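Local coordinates for protein actibind (Aspergillus niger, PDB 3D3Z) that cleaves RNA as a secreted ribonuclease of the T2 family, with little base specificity but a probable preference for adenylic acid, at residues A[36-41]-A[193-198]; A[154-159]-A[175-180]; A[167-172]-A[230-235]; A[189-194]-A[223-228]. All blocks are in the same frame, centred on the assembly; numbering follows the deposited sequence.

Interaction 1 (A[36-41]-A[193-198]). With EDO (1,2-ethanediol), chain G.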
loop_
_atom_site.group_PDB
_atom_site.type_symbol
_atom_site.label_atom_id
_atom_site.label_comp_id
_atom_site.label_asym_id
_atom_site.label_seq_id
_atom_site.Cartn_x
_atom_site.Cartn_y
_atom_site.Cartn_z
ATOM N N TRP A 36 5.910 7.780 6.691
ATOM C CA TRP A 36 7.159 8.474 7.009
ATOM C C TRP A 36 7.337 8.439 8.559
ATOM O O TRP A 36 6.725 9.238 9.304
ATOM C CB TRP A 36 7.124 9.921 6.428
ATOM C CG TRP A 36 8.387 10.649 6.670
ATOM C CD1 TRP A 36 8.626 11.662 7.602
ATOM C CD2 TRP A 36 9.618 10.427 5.996
ATOM N NE1 TRP A 36 9.942 12.045 7.537
ATOM C CE2 TRP A 36 10.564 11.336 6.541
ATOM C CE3 TRP A 36 10.016 9.572 4.957
ATOM C CZ2 TRP A 36 11.876 11.377 6.109
ATOM C CZ3 TRP A 36 11.337 9.624 4.522
ATOM C CH2 TRP A 36 12.245 10.525 5.092
ATOM N N ASP A 37 8.110 7.471 9.057
ATOM C CA ASP A 37 8.285 7.250 10.474
ATOM C C ASP A 37 9.571 7.958 10.893
ATOM O O ASP A 37 10.663 7.553 10.504
ATOM C CB ASP A 37 8.375 5.743 10.806
ATOM C CG ASP A 37 7.048 4.983 10.634
ATOM O OD1 ASP A 37 5.957 5.599 10.599
ATOM O OD2 ASP A 37 7.104 3.714 10.540
ATOM N N TYR A 38 9.446 9.082 11.626
ATOM C CA TYR A 38 10.621 9.909 12.059
ATOM C C TYR A 38 10.883 9.846 13.598
ATOM O O TYR A 38 12.054 9.941 14.088
ATOM C CB TYR A 38 10.452 11.367 11.544
ATOM C CG TYR A 38 9.191 11.977 12.051
ATOM C CD1 TYR A 38 8.006 11.895 11.295
ATOM C CD2 TYR A 38 9.121 12.501 13.348
ATOM C CE1 TYR A 38 6.803 12.361 11.797
ATOM C CE2 TYR A 38 7.915 12.997 13.855
ATOM C CZ TYR A 38 6.769 12.943 13.064
ATOM O OH TYR A 38 5.573 13.381 13.598
ATOM N N ASP A 39 9.842 9.594 14.391
ATOM C CA ASP A 39 10.054 9.473 15.815
ATOM C C ASP A 39 9.178 8.411 16.457
ATOM O O ASP A 39 8.073 8.715 16.856
ATOM C CB ASP A 39 9.843 10.841 16.529
ATOM C CG ASP A 39 10.128 10.777 18.052
ATOM O OD1 ASP A 39 10.586 9.725 18.544
ATOM O OD2 ASP A 39 9.893 11.786 18.788
ATOM N N PRO A 40 9.677 7.163 16.570
ATOM C CA PRO A 40 11.000 6.693 16.163
ATOM C C PRO A 40 11.099 6.522 14.645
ATOM O O PRO A 40 10.122 6.226 13.951
ATOM C CB PRO A 40 11.116 5.341 16.874
ATOM C CG PRO A 40 9.695 4.871 16.984
ATOM C CD PRO A 40 8.849 6.065 17.117
ATOM N N SER A 41 12.299 6.716 14.147
ATOM C CA SER A 41 12.632 6.471 12.757
ATOM C C SER A 41 12.850 4.960 12.400
ATOM O O SER A 41 13.324 4.159 13.213
ATOM C CB SER A 41 13.915 7.210 12.404
ATOM O OG SER A 41 13.787 8.607 12.480
ATOM N N ASP A 193 0.681 15.924 13.943
ATOM C CA ASP A 193 1.369 16.961 14.723
ATOM C C ASP A 193 1.996 17.956 13.729
ATOM O O ASP A 193 3.164 18.326 13.886
ATOM C CB ASP A 193 2.488 16.351 15.622
ATOM C CG ASP A 193 1.945 15.414 16.728
ATOM O OD1 ASP A 193 1.160 15.922 17.533
ATOM O OD2 ASP A 193 2.290 14.199 16.820
ATOM N N GLY A 194 1.261 18.341 12.685
ATOM C CA GLY A 194 1.845 19.175 11.622
ATOM C C GLY A 194 3.010 18.632 10.817
ATOM O O GLY A 194 3.637 19.377 10.054
ATOM N N ALA A 195 3.308 17.334 10.935
ATOM C CA ALA A 195 4.399 16.714 10.165
ATOM C C ALA A 195 3.833 15.687 9.159
ATOM O O ALA A 195 2.890 14.943 9.435
ATOM C CB ALA A 195 5.417 16.042 11.087
ATOM N N LEU A 196 4.438 15.689 7.990
ATOM C CA LEU A 196 4.179 14.748 6.921
ATOM C C LEU A 196 4.486 13.318 7.469
ATOM O O LEU A 196 5.550 13.054 8.067
ATOM C CB LEU A 196 5.010 15.183 5.680
ATOM C CG LEU A 196 4.731 14.702 4.276
ATOM C CD1 LEU A 196 3.315 14.986 3.819
ATOM C CD2 LEU A 196 5.811 15.292 3.343
ATOM N N SER A 197 3.501 12.459 7.305
ATOM C CA SER A 197 3.363 11.204 8.041
ATOM C C SER A 197 2.873 9.994 7.207
ATOM O O SER A 197 3.393 8.911 7.363
ATOM C CB SER A 197 2.389 11.426 9.172
ATOM O OG SER A 197 2.273 10.227 9.882
ATOM N N GLN A 198 1.839 10.175 6.388
ATOM C CA GLN A 198 1.186 9.073 5.657
ATOM C C GLN A 198 0.789 9.492 4.242
ATOM O O GLN A 198 0.441 10.673 4.011
ATOM C CB GLN A 198 -0.072 8.636 6.409
ATOM C CG GLN A 198 0.201 8.029 7.814
ATOM C CD GLN A 198 -0.962 7.277 8.382
ATOM O OE1 GLN A 198 -1.553 6.454 7.692
ATOM N NE2 GLN A 198 -1.318 7.557 9.674
HETATM C C1 EDO G . 5.387 6.733 14.154
HETATM O O1 EDO G . 6.808 6.810 14.023
HETATM C C2 EDO G . 4.964 6.340 15.570
HETATM O O2 EDO G . 5.225 7.446 16.434
HETATM O O HOH W 1 4.969 9.487 11.028
#

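Interaction 2 (A[154-159]-A[175-180])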
loop_
_atom_site.group_PDB
_atom_site.type_symbol
_atom_site.label_atom_id
_atom_site.label_comp_id
_atom_site.label_asym_id
_atom_site.label_seq_id
_atom_site.Cartn_x
_atom_site.Cartn_y
_atom_site.Cartn_z
ATOM N N THR A 154 11.773 10.244 -3.590
ATOM C CA THR A 154 12.381 10.778 -4.794
ATOM C C THR A 154 11.448 11.715 -5.548
ATOM O O THR A 154 11.885 12.736 -6.052
ATOM C CB THR A 154 12.852 9.664 -5.715
ATOM O OG1 THR A 154 13.832 8.903 -5.014
ATOM C CG2 THR A 154 13.521 10.243 -6.966
ATOM N N ALA A 155 10.173 11.383 -5.624
ATOM C CA ALA A 155 9.227 12.276 -6.288
ATOM C C ALA A 155 9.208 13.649 -5.573
ATOM O O ALA A 155 9.123 14.699 -6.226
ATOM C CB ALA A 155 7.855 11.670 -6.318
ATOM N N LEU A 156 9.236 13.622 -4.241
ATOM C CA LEU A 156 9.284 14.846 -3.428
ATOM C C LEU A 156 10.617 15.562 -3.611
ATOM O O LEU A 156 10.656 16.761 -3.891
ATOM C CB LEU A 156 8.992 14.563 -1.940
ATOM C CG LEU A 156 7.524 14.225 -1.606
ATOM C CD1 LEU A 156 7.425 13.513 -0.250
ATOM C CD2 LEU A 156 6.578 15.428 -1.626
ATOM N N SER A 157 11.702 14.829 -3.474
ATOM C CA SER A 157 13.028 15.373 -3.673
ATOM C C SER A 157 13.222 16.129 -4.990
ATOM O O SER A 157 13.897 17.189 -5.012
ATOM C CB SER A 157 14.061 14.260 -3.626
ATOM O OG SER A 157 15.343 14.814 -3.506
ATOM N N ASP A 158 12.673 15.559 -6.070
ATOM C CA ASP A 158 12.824 16.066 -7.446
ATOM C C ASP A 158 12.107 17.396 -7.632
ATOM O O ASP A 158 12.391 18.136 -8.577
ATOM C CB ASP A 158 12.191 15.103 -8.465
ATOM C CG ASP A 158 13.019 13.861 -8.732
ATOM O OD1 ASP A 158 14.206 13.778 -8.334
ATOM O OD2 ASP A 158 12.449 12.947 -9.368
ATOM N N ALA A 159 11.104 17.616 -6.783
ATOM C CA ALA A 159 10.334 18.842 -6.702
ATOM C C ALA A 159 10.864 19.757 -5.598
ATOM O O ALA A 159 10.177 20.678 -5.201
ATOM C CB ALA A 159 8.885 18.497 -6.427
ATOM N N GLU A 175 1.383 17.553 -2.839
ATOM C CA GLU A 175 0.407 16.929 -3.713
ATOM C C GLU A 175 0.775 16.876 -5.191
ATOM O O GLU A 175 0.538 15.849 -5.866
ATOM C CB GLU A 175 -0.934 17.631 -3.565
ATOM C CG GLU A 175 -1.617 17.331 -2.250
ATOM C CD GLU A 175 -2.896 18.087 -2.068
ATOM O OE1 GLU A 175 -3.018 19.174 -2.671
ATOM O OE2 GLU A 175 -3.769 17.603 -1.312
ATOM N N ASP A 176 1.342 17.971 -5.702
ATOM C CA ASP A 176 1.733 18.027 -7.096
ATOM C C ASP A 176 2.933 17.110 -7.359
ATOM O O ASP A 176 2.958 16.399 -8.374
ATOM C CB ASP A 176 2.086 19.462 -7.539
ATOM C CG ASP A 176 0.891 20.417 -7.543
ATOM O OD1 ASP A 176 -0.283 19.996 -7.487
ATOM O OD2 ASP A 176 1.159 21.644 -7.632
ATOM N N ALA A 177 3.912 17.146 -6.450
ATOM C CA ALA A 177 5.145 16.381 -6.566
ATOM C C ALA A 177 4.865 14.867 -6.661
ATOM O O ALA A 177 5.537 14.131 -7.419
ATOM C CB ALA A 177 6.049 16.664 -5.392
ATOM N N LEU A 178 3.836 14.442 -5.932
ATOM C CA LEU A 178 3.498 13.016 -5.795
ATOM C C LEU A 178 2.519 12.601 -6.873
ATOM O O LEU A 178 2.571 11.479 -7.372
ATOM C CB LEU A 178 2.956 12.752 -4.389
ATOM C CG LEU A 178 4.004 12.955 -3.274
ATOM C CD1 LEU A 178 3.338 12.865 -1.914
ATOM C CD2 LEU A 178 5.247 12.012 -3.363
ATOM N N ALA A 179 1.659 13.537 -7.270
ATOM C CA ALA A 179 0.783 13.354 -8.402
ATOM C C ALA A 179 1.570 13.019 -9.682
ATOM O O ALA A 179 1.057 12.327 -10.570
ATOM C CB ALA A 179 -0.090 14.605 -8.598
ATOM N N ALA A 180 2.810 13.498 -9.753
ATOM C CA ALA A 180 3.710 13.320 -10.900
ATOM C C ALA A 180 4.167 11.869 -11.131
ATOM O O ALA A 180 4.564 11.512 -12.243
ATOM C CB ALA A 180 4.933 14.187 -10.716
HETATM O O HOH W 2 7.694 14.814 -8.513
#

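Interaction 3 (A[167-172]-A[230-235])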
loop_
_atom_site.group_PDB
_atom_site.type_symbol
_atom_site.label_atom_id
_atom_site.label_comp_id
_atom_site.label_asym_id
_atom_site.label_seq_id
_atom_site.Cartn_x
_atom_site.Cartn_y
_atom_site.Cartn_z
ATOM N N ALA A 167 12.978 24.036 7.278
ATOM C CA ALA A 167 12.066 24.294 6.170
ATOM C C ALA A 167 10.672 23.763 6.457
ATOM O O ALA A 167 10.499 22.804 7.222
ATOM C CB ALA A 167 12.631 23.704 4.883
ATOM N N THR A 168 9.674 24.445 5.922
ATOM C CA THR A 168 8.306 23.956 5.962
ATOM C C THR A 168 7.754 24.023 4.570
ATOM O O THR A 168 8.326 24.673 3.693
ATOM C CB THR A 168 7.362 24.721 6.930
ATOM O OG1 THR A 168 7.171 26.070 6.466
ATOM C CG2 THR A 168 7.878 24.690 8.372
ATOM N N TYR A 169 6.641 23.346 4.354
ATOM C CA TYR A 169 6.184 23.088 3.001
ATOM C C TYR A 169 4.703 23.303 2.855
ATOM O O TYR A 169 3.939 23.281 3.836
ATOM C CB TYR A 169 6.584 21.654 2.540
ATOM C CG TYR A 169 8.067 21.399 2.478
ATOM C CD1 TYR A 169 8.826 21.871 1.422
ATOM C CD2 TYR A 169 8.724 20.672 3.491
ATOM C CE1 TYR A 169 10.184 21.651 1.375
ATOM C CE2 TYR A 169 10.092 20.447 3.446
ATOM C CZ TYR A 169 10.809 20.932 2.384
ATOM O OH TYR A 169 12.160 20.703 2.300
ATOM N N LYS A 170 4.320 23.532 1.602
ATOM C CA LYS A 170 2.924 23.752 1.216
ATOM C C LYS A 170 2.259 22.458 0.740
ATOM O O LYS A 170 2.833 21.713 -0.021
ATOM C CB LYS A 170 2.832 24.860 0.135
ATOM C CG LYS A 170 3.077 26.295 0.728
ATOM C CD LYS A 170 3.830 27.239 -0.235
ATOM C CE LYS A 170 4.861 28.195 0.469
ATOM N NZ LYS A 170 5.695 29.006 -0.561
ATOM N N LEU A 171 1.024 22.234 1.147
ATOM C CA LEU A 171 0.316 21.023 0.786
ATOM C C LEU A 171 0.239 20.805 -0.706
ATOM O O LEU A 171 0.407 19.676 -1.185
ATOM C CB LEU A 171 -1.084 21.015 1.376
ATOM C CG LEU A 171 -1.928 19.774 1.177
ATOM C CD1 LEU A 171 -1.194 18.463 1.645
ATOM C CD2 LEU A 171 -3.251 19.945 1.900
ATOM N N SER A 172 -0.060 21.879 -1.440
ATOM C CA SER A 172 -0.280 21.781 -2.866
ATOM C C SER A 172 1.003 21.374 -3.567
ATOM O O SER A 172 0.934 20.708 -4.581
ATOM C CB SER A 172 -0.835 23.122 -3.435
ATOM O OG SER A 172 0.242 24.003 -3.715
ATOM N N ILE A 230 3.881 22.848 6.763
ATOM C CA ILE A 230 4.060 21.365 6.939
ATOM C C ILE A 230 5.519 21.011 7.154
ATOM O O ILE A 230 6.415 21.390 6.378
ATOM C CB ILE A 230 3.474 20.535 5.765
ATOM C CG1 ILE A 230 1.949 20.670 5.719
ATOM C CG2 ILE A 230 3.801 19.019 5.922
ATOM C CD1 ILE A 230 1.312 20.310 4.308
ATOM N N LYS A 231 5.768 20.283 8.231
ATOM C CA LYS A 231 7.106 19.836 8.505
ATOM C C LYS A 231 7.348 18.475 7.855
ATOM O O LYS A 231 6.453 17.650 7.785
ATOM C CB LYS A 231 7.354 19.703 10.000
ATOM C CG LYS A 231 6.987 20.947 10.785
ATOM C CD LYS A 231 7.338 20.814 12.247
ATOM C CE LYS A 231 6.348 19.933 13.005
ATOM N NZ LYS A 231 7.105 19.217 14.125
ATOM N N TYR A 232 8.569 18.295 7.379
ATOM C CA TYR A 232 9.060 17.030 6.834
ATOM C C TYR A 232 10.259 16.616 7.688
ATOM O O TYR A 232 11.404 16.941 7.368
ATOM C CB TYR A 232 9.425 17.229 5.378
ATOM C CG TYR A 232 9.638 16.005 4.498
ATOM C CD1 TYR A 232 9.444 14.691 4.955
ATOM C CD2 TYR A 232 9.988 16.183 3.157
ATOM C CE1 TYR A 232 9.629 13.606 4.086
ATOM C CE2 TYR A 232 10.160 15.116 2.298
ATOM C CZ TYR A 232 9.982 13.827 2.771
ATOM O OH TYR A 232 10.184 12.781 1.887
ATOM N N PRO A 233 9.997 16.011 8.851
ATOM C CA PRO A 233 11.109 15.791 9.792
ATOM C C PRO A 233 12.164 14.802 9.287
ATOM O O PRO A 233 11.795 13.782 8.676
ATOM C CB PRO A 233 10.411 15.306 11.065
ATOM C CG PRO A 233 8.967 15.636 10.892
ATOM C CD PRO A 233 8.701 15.602 9.437
ATOM N N PRO A 234 13.463 15.141 9.458
ATOM C CA PRO A 234 14.527 14.237 9.079
ATOM C C PRO A 234 14.519 12.981 9.960
ATOM O O PRO A 234 14.241 13.065 11.147
ATOM C CB PRO A 234 15.813 15.078 9.296
ATOM C CG PRO A 234 15.363 16.487 9.335
ATOM C CD PRO A 234 14.013 16.418 9.986
ATOM N N LYS A 235 14.736 11.815 9.340
ATOM C CA LYS A 235 14.895 10.579 10.109
ATOM C C LYS A 235 16.249 10.574 10.813
ATOM O O LYS A 235 17.196 11.145 10.288
ATOM C CB LYS A 235 14.727 9.348 9.216
ATOM C CG LYS A 235 13.367 9.210 8.593
ATOM C CD LYS A 235 13.275 7.856 7.889
ATOM C CE LYS A 235 11.901 7.508 7.463
ATOM N NZ LYS A 235 11.905 6.279 6.628
HETATM O O HOH W 3 10.769 20.108 7.382
#

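Interaction 4 (A[189-194]-A[223-228])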
loop_
_atom_site.group_PDB
_atom_site.type_symbol
_atom_site.label_atom_id
_atom_site.label_comp_id
_atom_site.label_asym_id
_atom_site.label_seq_id
_atom_site.Cartn_x
_atom_site.Cartn_y
_atom_site.Cartn_z
ATOM N N VAL A 189 -2.726 12.826 1.404
ATOM C CA VAL A 189 -1.588 13.276 2.209
ATOM C C VAL A 189 -2.003 13.420 3.688
ATOM O O VAL A 189 -2.851 14.254 4.022
ATOM C CB VAL A 189 -1.003 14.586 1.650
ATOM C CG1 VAL A 189 0.283 14.997 2.423
ATOM C CG2 VAL A 189 -0.709 14.410 0.176
ATOM N N GLY A 190 -1.372 12.625 4.562
ATOM C CA GLY A 190 -1.707 12.573 5.979
ATOM C C GLY A 190 -0.605 13.182 6.824
ATOM O O GLY A 190 0.571 12.916 6.591
ATOM N N CYS A 191 -0.988 14.064 7.757
ATOM C CA CYS A 191 -0.048 14.740 8.662
ATOM C C CYS A 191 -0.336 14.353 10.083
ATOM O O CYS A 191 -1.463 13.999 10.430
ATOM C CB CYS A 191 -0.164 16.274 8.540
ATOM S SG CYS A 191 0.558 16.944 7.086
ATOM N N GLU A 192 0.704 14.374 10.903
ATOM C CA GLU A 192 0.564 14.133 12.316
ATOM C C GLU A 192 1.338 15.215 13.037
ATOM O O GLU A 192 2.523 15.392 12.780
ATOM C CB GLU A 192 1.174 12.788 12.704
ATOM C CG GLU A 192 0.822 12.331 14.117
ATOM C CD GLU A 192 -0.638 11.978 14.270
ATOM O OE1 GLU A 192 -1.231 11.608 13.242
ATOM O OE2 GLU A 192 -1.209 12.067 15.387
ATOM N N ASP A 193 0.681 15.924 13.943
ATOM C CA ASP A 193 1.369 16.961 14.723
ATOM C C ASP A 193 1.996 17.956 13.729
ATOM O O ASP A 193 3.164 18.326 13.886
ATOM C CB ASP A 193 2.488 16.351 15.622
ATOM C CG ASP A 193 1.945 15.414 16.728
ATOM O OD1 ASP A 193 1.160 15.922 17.533
ATOM O OD2 ASP A 193 2.290 14.199 16.820
ATOM N N GLY A 194 1.261 18.341 12.685
ATOM C CA GLY A 194 1.845 19.175 11.622
ATOM C C GLY A 194 3.010 18.632 10.817
ATOM O O GLY A 194 3.637 19.377 10.054
ATOM N N SER A 223 -6.824 15.120 2.399
ATOM C CA SER A 223 -5.745 15.434 3.305
ATOM C C SER A 223 -6.284 15.934 4.626
ATOM O O SER A 223 -7.373 16.534 4.702
ATOM C CB SER A 223 -4.799 16.474 2.734
ATOM O OG SER A 223 -3.746 16.700 3.643
ATOM N N ASN A 224 -5.521 15.674 5.671
ATOM C CA ASN A 224 -5.825 16.246 6.961
ATOM C C ASN A 224 -4.759 17.244 7.369
ATOM O O ASN A 224 -4.654 17.585 8.555
ATOM C CB ASN A 224 -5.975 15.136 7.996
ATOM C CG ASN A 224 -4.654 14.451 8.320
ATOM O OD1 ASN A 224 -3.644 14.683 7.680
ATOM N ND2 ASN A 224 -4.668 13.623 9.331
ATOM N N CYS A 225 -3.935 17.676 6.417
ATOM C CA CYS A 225 -2.912 18.643 6.676
ATOM C C CYS A 225 -3.470 20.058 6.491
ATOM O O CYS A 225 -4.492 20.263 5.806
ATOM C CB CYS A 225 -1.747 18.496 5.712
ATOM S SG CYS A 225 -0.940 16.841 5.756
ATOM N N LYS A 226 -2.770 21.000 7.106
ATOM C CA LYS A 226 -2.953 22.419 6.836
ATOM C C LYS A 226 -2.336 22.741 5.488
ATOM O O LYS A 226 -1.434 22.017 4.985
ATOM C CB LYS A 226 -2.284 23.272 7.918
ATOM C CG LYS A 226 -2.805 23.039 9.342
ATOM C CD LYS A 226 -4.309 23.324 9.488
ATOM C CE LYS A 226 -4.807 22.952 10.902
ATOM N NZ LYS A 226 -5.916 23.846 11.440
ATOM N N ASP A 227 -2.786 23.850 4.908
ATOM C CA ASP A 227 -2.371 24.189 3.568
ATOM C C ASP A 227 -0.919 24.557 3.524
ATOM O O ASP A 227 -0.314 24.549 2.442
ATOM C CB ASP A 227 -3.257 25.302 2.998
ATOM C CG ASP A 227 -4.683 24.884 2.910
ATOM O OD1 ASP A 227 -4.947 23.795 2.347
ATOM O OD2 ASP A 227 -5.554 25.615 3.418
ATOM N N SER A 228 -0.363 24.881 4.689
ATOM C CA SER A 228 1.039 25.252 4.806
ATOM C C SER A 228 1.618 25.058 6.224
ATOM O O SER A 228 0.920 24.716 7.177
ATOM C CB SER A 228 1.239 26.718 4.339
ATOM O OG SER A 228 0.602 27.607 5.244
HETATM O O HOH W 4 -2.293 11.343 10.319
#

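Interaction 1 (A[36-41]-A[193-198])
Trp36 and Tyr38 both face the backbone of Ala195 to Ser197, where the loop leaving strand 29-35 stays beside strand 195-206 of the antiparallel sheet of this RNase T2 fold. A backbone bond runs from Trp36 N to Ser197 O, 2.8 Å and nearly straight at 174°. The CB of Trp36 aims at the strand, but the far end of the indole lies farther off: with CG anti to the backbone N (chi1 -178°), CD1 passes 3.4 Å from Leu196 O, and the indole also meets Trp48, Tyr232 (edge-to-face) and Pro163. Its NE1 is bonded to Pro233 O. Leu196 O, buried by the contact and near CD1, has no hydrogen-bond partner. Tyr38 lays its outer ring obliquely against the strand, CE1 4.0 Å from the same Leu196 O and CZ 3.9 Å from Ala195 CB. Between these residues the CB of Asp37 points away from the strand, and Asp37 touches the bound nucleoside analogue, so the strand packs against the loop that carries one residue of the nucleoside pocket. A water joins Trp36 O to the Ser197 side chain, donating to Trp36 O at 2.5 Å and lying 3.0 Å from Ser197 OG.

Interaction 2 (A[154-159]-A[175-180])
Two helices, 152-158 and 171-179, pack here through small residues at their C-terminal ends, beside the central sheet of the RNase T2 fold. Over the short segments the axes come within 8.2 Å and run at 122° to each other, an approach that alanines at the crossing allow. Ala177 sits in the middle: Ala159 points its CB at the flank of Ala177 CB, 3.5 Å away, and Ala177 CB also touches Leu156 CD2. Ala155 fills the next place, its CB 3.6 Å from Ala177 O and 4.0 Å from Leu178 CD2. Beside the alanines the two leucines lean across one another, with Leu156 CG 3.6 Å from Leu178 CD2. Each has CG beside its own backbone N (chi1 -72° in Leu156, -66° in Leu178), which carries the branched ends into the gap between the helices although neither CB aims straight at the partner. Leu178 goes on to Leu199 and Tyr201 of strand 195-206, and Leu156 to Tyr232. No direct hydrogen bond links the helices; a water does, donating to Ala155 O at 2.7 Å and to Ala177 O at 2.5 Å. This is plain alanine-leucine packing of a helix pair, typical of an alpha+beta fold in which helices cover a sheet.

Interaction 3 (A[167-172]-A[230-235])
Tyr169 and Ile230 form a single antiparallel bridge, a hydrogen-bonded pair joining the chain just before helix 171-179 to the C-terminal tail. Tyr169 N gives to Ile230 O at 2.8 Å, bent at 131°, and Ile230 N returns a bond to Tyr169 O at 3.0 Å. The tight part lies on the inner side. Ile230 buries more surface than any other residue here: CG1 stands beside the backbone N (chi1 -66°) and the extended chain lays CD1 against the first turn of the helix, 3.7 Å from Leu171 N and 3.9 Å from Leu171 CB. Its other neighbours, Leu196 and Cys191, belong to the sheet. Next to it the Tyr169 ring meets the tail obliquely, CE2 3.8 Å from Tyr232 CB and at the edge of the Tyr232 ring. The hydroxyls point to further partners, Tyr169 OH to Thr162 O and Tyr232 OH to Trp48 NE1. Toward solvent the contact thins out. Thr168 lies along the carbonyl of Ile230, its CA 3.2 Å and its CB 3.5 Å from Ile230 O, and the CB atoms of Lys170 and Lys231 point away. A water links Ala167 O to Tyr232 N, accepting from Tyr232 N at 2.9 Å. With Lys170 at the N-cap position, this is a single antiparallel bridge running into the start of a helix.

Interaction 4 (A[189-194]-A[223-228])
Cys225 and Cys191 bury the largest areas and are joined by a disulfide that ties strand 188-192 of the RNase T2 sheet to the loop following strand 213-216. The sulfurs are 2.0 Å apart with a chi3 of 97°, close to the relaxed value for such a bond. Both SG atoms stand beside their own backbone N, and Ile230 packs against the two cysteines. Val189, the third main contributor, brings CG1 to 4.0 Å from Cys225 SG, while its carbonyl carries the polar side of the contact. Ser223 OG donates to Val189 O at 2.6 Å and accepts from Cys225 N, which makes an ST turn; Asn224 N adds a weak bond to the same carbonyl. One hydroxyl thus fixes both the strand and the turn that carries Cys225. Asn224 reaches past Gly190 to Cys191. Its CG lies between the backbone N and carbonyl carbon (chi1 70°), bringing the amide alongside the backbone of Cys191, where ND2 makes a weak bond to Cys191 O. A water links that carbonyl to Glu192 OE1. Asn224 OD1 receives Cys191 N at 2.7 Å, almost straight at 170° and on an in-plane lone pair.

All four contacts lie on one flank of the RNase T2 fold. Interactions 3 and 4 are closest, their centres 9 Å apart, with interaction 1 about 10 Å from 3 and 11 Å from 4; interaction 2 is 18 Å from 1. Strands 188-192 and 195-206, neighbours in the sheet, carry interactions 4 and 1, which share Asp193 and Gly194. Helix 171-179 serves interactions 2 and 3. Along the chain, interaction 3 crosses both 1 and 2, whereas 2 ends before 4 begins. Lys231 binds Gly194 and Leu196 through its backbone, so the C-terminal tail joins the strand turn to the helices, next to the loop whose Asp37 touches the bound nucleoside.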